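Long-range contact in pyridine nucleotide-disulfide oxidoreductase-like protein (Myceliophthora thermophila, PDB 5MQ6), which catalyses Baeyer-Villiger oxidation of ketones, especially bulky polycyclic ones, inserting one oxygen atom next to the carbonyl to give esters or lactones: residues K184-D189 with V494-R499. Residues are numbered along the deposited sequence; the frame is centred on the assembly and turned at random.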
ATOM      1  N   LYS A 184     -10.653 -16.076  -6.918  1.00 18.80           N
ATOM      2  CA  LYS A 184     -10.873 -15.581  -8.319  1.00 21.27           C
ATOM      3  C   LYS A 184     -12.196 -14.882  -8.534  1.00 21.60           C
ATOM      4  O   LYS A 184     -12.276 -13.934  -9.298  1.00 24.33           O
ATOM      5  CB  LYS A 184     -10.803 -16.771  -9.325  1.00 22.80           C
ATOM      6  CG  LYS A 184      -9.419 -17.355  -9.426  1.00 27.15           C
ATOM      7  CD  LYS A 184      -9.328 -18.856  -9.267  1.00 39.21           C
ATOM      8  CE  LYS A 184      -9.584 -19.639 -10.544  1.00 50.48           C
ATOM      9  NZ  LYS A 184     -10.193 -21.056 -10.334  1.00 48.03           N
ATOM     10  N   THR A 185     -13.241 -15.340  -7.840  1.00 21.24           N
ATOM     11  CA  THR A 185     -14.603 -14.922  -8.056  1.00 21.13           C
ATOM     12  C   THR A 185     -15.305 -14.889  -6.734  1.00 17.74           C
ATOM     13  O   THR A 185     -15.118 -15.781  -5.911  1.00 16.66           O
ATOM     14  CB  THR A 185     -15.281 -15.942  -8.958  1.00 25.91           C
ATOM     15  OG1 THR A 185     -14.600 -15.885 -10.197  1.00 31.52           O
ATOM     16  CG2 THR A 185     -16.579 -15.555  -9.301  1.00 31.70           C
ATOM     17  N   ILE A 186     -16.145 -13.885  -6.544  1.00 19.14           N
ATOM     18  CA  ILE A 186     -17.007 -13.770  -5.372  1.00 18.21           C
ATOM     19  C   ILE A 186     -18.394 -13.485  -5.952  1.00 20.96           C
ATOM     20  O   ILE A 186     -18.629 -12.486  -6.655  1.00 20.85           O
ATOM     21  CB  ILE A 186     -16.466 -12.628  -4.534  1.00 19.95           C
ATOM     22  CG1 ILE A 186     -14.994 -12.900  -4.165  1.00 18.98           C
ATOM     23  CG2 ILE A 186     -17.325 -12.375  -3.326  1.00 20.72           C
ATOM     24  CD1 ILE A 186     -14.383 -11.751  -3.403  1.00 20.49           C
ATOM     25  N   ARG A 187     -19.339 -14.381  -5.687  1.00 18.90           N
ATOM     26  CA  ARG A 187     -20.610 -14.334  -6.340  1.00 21.02           C
ATOM     27  C   ARG A 187     -21.729 -14.473  -5.336  1.00 18.23           C
ATOM     28  O   ARG A 187     -21.765 -15.450  -4.602  1.00 18.60           O
ATOM     29  CB  ARG A 187     -20.654 -15.503  -7.327  1.00 25.72           C
ATOM     30  CG  ARG A 187     -21.925 -15.576  -8.152  1.00 34.29           C
ATOM     31  CD  ARG A 187     -21.923 -16.722  -9.239  1.00 38.36           C
ATOM     32  NE  ARG A 187     -20.799 -16.518 -10.183  1.00 44.39           N
ATOM     33  CZ  ARG A 187     -20.827 -15.749 -11.275  1.00 40.91           C
ATOM     34  NH1 ARG A 187     -21.924 -15.072 -11.657  1.00 48.21           N
ATOM     35  NH2 ARG A 187     -19.744 -15.644 -11.980  1.00 45.18           N
ATOM     36  N   TRP A 188     -22.658 -13.521  -5.332  1.00 19.61           N
ATOM     37  CA  TRP A 188     -23.821 -13.562  -4.451  1.00 22.06           C
ATOM     38  C   TRP A 188     -24.875 -14.498  -5.070  1.00 24.59           C
ATOM     39  O   TRP A 188     -25.156 -14.404  -6.275  1.00 22.45           O
ATOM     40  CB  TRP A 188     -24.463 -12.195  -4.371  1.00 22.19           C
ATOM     41  CG  TRP A 188     -25.753 -12.115  -3.529  1.00 20.57           C
ATOM     42  CD1 TRP A 188     -26.975 -11.872  -3.960  1.00 22.90           C
ATOM     43  CD2 TRP A 188     -25.848 -12.255  -2.111  1.00 20.25           C
ATOM     44  NE1 TRP A 188     -27.865 -11.844  -2.918  1.00 23.19           N
ATOM     45  CE2 TRP A 188     -27.202 -12.097  -1.766  1.00 19.88           C
ATOM     46  CE3 TRP A 188     -24.923 -12.499  -1.107  1.00 22.07           C
ATOM     47  CZ2 TRP A 188     -27.648 -12.161  -0.478  1.00 20.16           C
ATOM     48  CZ3 TRP A 188     -25.385 -12.599   0.211  1.00 21.25           C
ATOM     49  CH2 TRP A 188     -26.693 -12.415   0.505  1.00 23.60           C
ATOM     50  N   ASP A 189     -25.488 -15.316  -4.228  1.00 22.74           N
ATOM     51  CA  ASP A 189     -26.538 -16.223  -4.632  1.00 27.02           C
ATOM     52  C   ASP A 189     -27.872 -15.747  -4.050  1.00 28.62           C
ATOM     53  O   ASP A 189     -28.069 -15.928  -2.841  1.00 27.57           O
ATOM     54  CB  ASP A 189     -26.152 -17.602  -4.104  1.00 34.29           C
ATOM     55  CG  ASP A 189     -27.068 -18.707  -4.581  1.00 48.10           C
ATOM     56  OD1 ASP A 189     -28.250 -18.471  -4.940  1.00 41.66           O
ATOM     57  OD2 ASP A 189     -26.554 -19.847  -4.568  1.00 58.18           O
ATOM     58  N   VAL A 494     -10.173 -10.111  -8.442  1.00 28.19           N
ATOM     59  CA  VAL A 494     -11.336 -11.048  -8.446  1.00 27.34           C
ATOM     60  C   VAL A 494     -12.411 -10.483  -9.314  1.00 23.38           C
ATOM     61  O   VAL A 494     -12.506  -9.305  -9.486  1.00 27.74           O
ATOM     62  CB  VAL A 494     -11.893 -11.231  -7.006  1.00 27.87           C
ATOM     63  CG1 VAL A 494     -10.835 -11.887  -6.104  1.00 25.36           C
ATOM     64  CG2 VAL A 494     -12.247  -9.873  -6.351  1.00 29.91           C
ATOM     65  N   ASP A 495     -13.270 -11.311  -9.840  1.00 23.49           N
ATOM     66  CA  ASP A 495     -14.527 -10.821 -10.362  1.00 24.50           C
ATOM     67  C   ASP A 495     -15.536 -10.909  -9.220  1.00 25.07           C
ATOM     68  O   ASP A 495     -15.631 -11.947  -8.535  1.00 22.45           O
ATOM     69  CB  ASP A 495     -14.978 -11.693 -11.499  1.00 26.62           C
ATOM     70  CG  ASP A 495     -14.043 -11.617 -12.707  1.00 32.14           C
ATOM     71  OD1 ASP A 495     -13.459 -10.528 -12.962  1.00 32.21           O
ATOM     72  OD2 ASP A 495     -13.900 -12.652 -13.388  1.00 28.47           O
ATOM     73  N   ILE A 496     -16.333  -9.852  -9.075  1.00 23.56           N
ATOM     74  CA  ILE A 496     -17.337  -9.768  -8.013  1.00 21.84           C
ATOM     75  C   ILE A 496     -18.697  -9.600  -8.644  1.00 21.42           C
ATOM     76  O   ILE A 496     -18.899  -8.613  -9.370  1.00 21.95           O
ATOM     77  CB  ILE A 496     -17.059  -8.613  -7.020  1.00 20.56           C
ATOM     78  CG1 ILE A 496     -15.690  -8.830  -6.395  1.00 20.88           C
ATOM     79  CG2 ILE A 496     -18.096  -8.596  -5.866  1.00 19.82           C
ATOM     80  CD1 ILE A 496     -15.229  -7.882  -5.331  1.00 21.53           C
ATOM     81  N   TYR A 497     -19.617 -10.554  -8.373  1.00 20.56           N
ATOM     82  CA  TYR A 497     -20.964 -10.506  -8.979  1.00 21.43           C
ATOM     83  C   TYR A 497     -21.951 -10.449  -7.837  1.00 20.66           C
ATOM     84  O   TYR A 497     -21.882 -11.256  -6.954  1.00 23.84           O
ATOM     85  CB  TYR A 497     -21.262 -11.714  -9.850  1.00 21.74           C
ATOM     86  CG  TYR A 497     -20.252 -11.846 -10.964  1.00 26.65           C
ATOM     87  CD1 TYR A 497     -20.312 -11.033 -12.120  1.00 25.67           C
ATOM     88  CD2 TYR A 497     -19.191 -12.745 -10.845  1.00 32.64           C
ATOM     89  CE1 TYR A 497     -19.384 -11.176 -13.141  1.00 27.44           C
ATOM     90  CE2 TYR A 497     -18.227 -12.885 -11.862  1.00 35.87           C
ATOM     91  CZ  TYR A 497     -18.336 -12.101 -13.005  1.00 33.71           C
ATOM     92  OH  TYR A 497     -17.363 -12.279 -13.952  1.00 32.94           O
ATOM     93  N   GLY A 498     -22.865  -9.499  -7.862  1.00 18.91           N
ATOM     94  CA  GLY A 498     -23.846  -9.368  -6.823  1.00 20.04           C
ATOM     95  C   GLY A 498     -25.270  -9.729  -7.262  1.00 24.05           C
ATOM     96  O   GLY A 498     -25.475 -10.651  -8.056  1.00 22.11           O
ATOM     97  N   ARG A 499     -26.247  -8.972  -6.739  1.00 23.08           N
ATOM     98  CA  ARG A 499     -27.650  -9.171  -7.099  1.00 27.24           C
ATOM     99  C   ARG A 499     -27.847  -9.144  -8.626  1.00 26.00           C
ATOM    100  O   ARG A 499     -27.315  -8.292  -9.330  1.00 23.26           O
ATOM    101  CB  ARG A 499     -28.591  -8.143  -6.439  1.00 25.95           C
ATOM    102  CG  ARG A 499     -28.668  -8.242  -4.934  1.00 30.59           C
ATOM    103  CD  ARG A 499     -29.747  -7.288  -4.385  1.00 33.50           C
ATOM    104  NE  ARG A 499     -30.001  -7.650  -3.013  1.00 37.19           N
ATOM    105  CZ  ARG A 499     -30.652  -8.762  -2.588  1.00 46.97           C
ATOM    106  NH1 ARG A 499     -31.134  -9.671  -3.451  1.00 54.66           N
ATOM    107  NH2 ARG A 499     -30.806  -8.981  -1.274  1.00 41.16           N
TER
HETATM  108  O   HOH W   1     -24.269 -13.103  -8.289  1.00 20.38           O
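Four backbone hydrogen bonds tie Lys184-Trp188 to Asp495-Tyr497 in parallel register. Asp495 N donates to Lys184 O (2.9 Å), Ile186 N to Asp495 O (2.8 Å), Tyr497 N to Ile186 O (2.8 Å) and Trp188 N to Tyr497 O (2.9 Å); each acceptor also receives a CA-H...O contact, from Val494, Thr185, Ile496 and Arg187 in turn. Beyond the last bond, a water lies 2.6 Å from Trp188 O and 2.7 Å from Gly498 O and can donate to either, though it has more acceptors nearby than protons to give. The short strand 495-497 thus extends the mixed sheet of the FAD-binding Rossmann-type region along strand 181-189; strand 194-201, on its other edge, hydrogen-bonds to the backbone of Lys184, Thr185 and Arg187 through Glu198 and Ser196. Val494, at the start of the pairing, touches the FAD. On the face bearing Arg187 and Tyr497, the guanidinium stacks flat on the ring, planes 18° apart and centres 4.2 Å apart, in cation-pi fashion; extended through chi1 and chi2, Arg187 bends at chi3 (-60°), which brings its guanidinium over the CD2-CE2 side. Thr185 CG2 meets the ring edge. A serine in place of Tyr497 would probably leave the Arg187 guanidinium without its stacking surface and freer to turn. Arg499 runs alongside the Trp188 indole, planes 70° apart, and makes salt bridges to Asp190 and Glu570; Lys184 NZ is satisfied by a salt bridge to Glu211 and a hydrogen bond to Thr200.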